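Local structure of endolysin (Clostridium phage phiCD27, 3QAY) at residues K57-T61 / K62-K66. The protein is a zinc-binding phage endolysin whose catalytic domain, an N-acetylmuramoyl-L-alanine amidase by family, probably cuts peptidoglycan of Clostridium difficile. Numbering follows the deposited sequence.
Sequences KQFKT and KNEEK
E64 OE2 accepts hydrogen bonds from two consecutive backbone N-H groups, from K60 N at 2.7 Å and T61 N at 3.3 Å. Both donors lie on the same face of the carboxylate, well above its plane. The T61 bond is the straighter, at 162° at the hydrogen; the K60 bond is more bent. The other oxygen, E64 OE1, takes a bond from a water 2.8 Å away, which also donates to Q58 O. OE2 is thus tied directly to the chain just ahead of the helix, and OE1 through the water.

T61 and E64 form a capping box. The bond from the T61 backbone N to the E64 side chain is answered by T61 OG1, which accepts from N63 N at 3.2 Å. T61 OG1 sits between its own backbone N and carbonyl carbon (chi1 72°), which turns it toward N63 N. A type I turn from T61 to E64 is closed by E64 N donating to T61 O.

E64 also covers F59. Its CB lies over one face of the ring, 3.7 Å from the centroid, in a CH-pi contact. E64 CG stands anti to the carbonyl carbon (chi1 -64°), and the extended chain runs back past the ring to the K60 amide. E65 CG touches the ring at F59 CE2, while E65 OE2 bonds to S11 and T19.

The buried F59 ring also packs on S11, L13 and C54. The contact joins the loop after strand 48-52 to the start of helix 64-75, where the E65 side chain touches Y132 of helix 132-135 and lies about 8 Å from the zinc ion.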
loop_
_atom_site.group_PDB
_atom_site.type_symbol
_atom_site.label_atom_id
_atom_site.label_comp_id
_atom_site.label_asym_id
_atom_site.label_seq_id
_atom_site.Cartn_x
_atom_site.Cartn_y
_atom_site.Cartn_z
ATOM N N LYS A 57 -16.852 -10.569 -2.521
ATOM C CA LYS A 57 -17.768 -11.593 -3.031
ATOM C C LYS A 57 -18.627 -11.127 -4.222
ATOM O O LYS A 57 -19.752 -11.587 -4.416
ATOM C CB LYS A 57 -18.609 -12.168 -1.886
ATOM C CG LYS A 57 -17.732 -12.704 -0.746
ATOM C CD LYS A 57 -18.440 -13.713 0.148
ATOM C CE LYS A 57 -17.458 -14.312 1.161
ATOM N NZ LYS A 57 -18.132 -15.138 2.207
ATOM N N GLN A 58 -18.058 -10.231 -5.027
ATOM C CA GLN A 58 -18.708 -9.711 -6.226
ATOM C C GLN A 58 -18.026 -10.252 -7.481
ATOM O O GLN A 58 -18.698 -10.724 -8.397
ATOM C CB GLN A 58 -18.668 -8.178 -6.221
ATOM C CG GLN A 58 -19.480 -7.516 -7.336
ATOM C CD GLN A 58 -19.363 -5.994 -7.334
ATOM O OE1 GLN A 58 -19.748 -5.328 -6.372
ATOM N NE2 GLN A 58 -18.847 -5.441 -8.424
ATOM N N PHE A 59 -16.695 -10.195 -7.504
ATOM C CA PHE A 59 -15.909 -10.542 -8.694
ATOM C C PHE A 59 -15.867 -12.033 -9.003
ATOM O O PHE A 59 -15.708 -12.861 -8.105
ATOM C CB PHE A 59 -14.454 -10.068 -8.550
ATOM C CG PHE A 59 -14.295 -8.586 -8.348
ATOM C CD1 PHE A 59 -15.288 -7.683 -8.723
ATOM C CD2 PHE A 59 -13.118 -8.090 -7.795
ATOM C CE1 PHE A 59 -15.110 -6.317 -8.534
ATOM C CE2 PHE A 59 -12.937 -6.727 -7.607
ATOM C CZ PHE A 59 -13.932 -5.841 -7.979
ATOM N N LYS A 60 -15.979 -12.350 -10.291
ATOM C CA LYS A 60 -15.803 -13.709 -10.795
ATOM C C LYS A 60 -14.319 -14.070 -10.859
ATOM O O LYS A 60 -13.929 -15.176 -10.481
ATOM C CB LYS A 60 -16.435 -13.853 -12.188
ATOM C CG LYS A 60 -17.944 -13.583 -12.228
ATOM C CD LYS A 60 -18.555 -13.949 -13.585
ATOM C CE LYS A 60 -20.086 -14.005 -13.537
ATOM N NZ LYS A 60 -20.674 -14.586 -14.784
ATOM N N THR A 61 -13.495 -13.137 -11.339
ATOM C CA THR A 61 -12.044 -13.340 -11.399
ATOM C C THR A 61 -11.290 -12.133 -10.857
ATOM O O THR A 61 -11.863 -11.053 -10.697
ATOM C CB THR A 61 -11.553 -13.605 -12.845
ATOM O OG1 THR A 61 -11.622 -12.396 -13.617
ATOM C CG2 THR A 61 -12.387 -14.687 -13.511
ATOM N N LYS A 62 -9.998 -12.326 -10.597
ATOM C CA LYS A 62 -9.117 -11.235 -10.178
ATOM C C LYS A 62 -8.983 -10.139 -11.247
ATOM O O LYS A 62 -8.569 -9.023 -10.946
ATOM C CB LYS A 62 -7.723 -11.764 -9.803
ATOM C CG LYS A 62 -6.907 -12.303 -10.977
ATOM C CD LYS A 62 -5.436 -12.467 -10.605
ATOM C CE LYS A 62 -4.569 -12.670 -11.845
ATOM N NZ LYS A 62 -3.224 -13.237 -11.519
ATOM N N ASN A 63 -9.331 -10.457 -12.490
ATOM C CA ASN A 63 -9.238 -9.484 -13.578
ATOM C C ASN A 63 -10.112 -8.254 -13.344
ATOM O O ASN A 63 -9.808 -7.172 -13.845
ATOM C CB ASN A 63 -9.581 -10.142 -14.920
ATOM C CG ASN A 63 -8.577 -11.216 -15.316
ATOM O OD1 ASN A 63 -8.953 -12.336 -15.668
ATOM N ND2 ASN A 63 -7.291 -10.880 -15.247
ATOM N N GLU A 64 -11.173 -8.415 -12.554
ATOM C CA GLU A 64 -12.083 -7.310 -12.244
ATOM C C GLU A 64 -11.510 -6.274 -11.245
ATOM O O GLU A 64 -12.093 -5.205 -11.070
ATOM C CB GLU A 64 -13.425 -7.865 -11.758
ATOM C CG GLU A 64 -14.165 -8.684 -12.826
ATOM C CD GLU A 64 -15.364 -9.442 -12.277
ATOM O OE1 GLU A 64 -16.298 -8.800 -11.755
ATOM O OE2 GLU A 64 -15.376 -10.688 -12.389
ATOM N N GLU A 65 -10.380 -6.582 -10.606
ATOM C CA GLU A 65 -9.736 -5.635 -9.683
ATOM C C GLU A 65 -9.250 -4.389 -10.439
ATOM O O GLU A 65 -9.455 -3.253 -9.992
ATOM C CB GLU A 65 -8.574 -6.302 -8.933
ATOM C CG GLU A 65 -9.002 -7.427 -7.985
ATOM C CD GLU A 65 -7.828 -8.244 -7.427
ATOM O OE1 GLU A 65 -6.654 -7.872 -7.643
ATOM O OE2 GLU A 65 -8.088 -9.272 -6.770
ATOM N N LYS A 66 -8.619 -4.617 -11.588
ATOM C CA LYS A 66 -8.186 -3.537 -12.475
ATOM C C LYS A 66 -9.373 -2.703 -12.959
ATOM O O LYS A 66 -9.375 -1.480 -12.822
ATOM C CB LYS A 66 -7.426 -4.117 -13.675
ATOM C CG LYS A 66 -6.932 -3.080 -14.682
ATOM C CD LYS A 66 -6.057 -3.716 -15.755
ATOM C CE LYS A 66 -5.532 -2.668 -16.719
ATOM N NZ LYS A 66 -4.592 -3.233 -17.720
HETATM O O HOH W 1 -18.828 -9.985 -11.574
#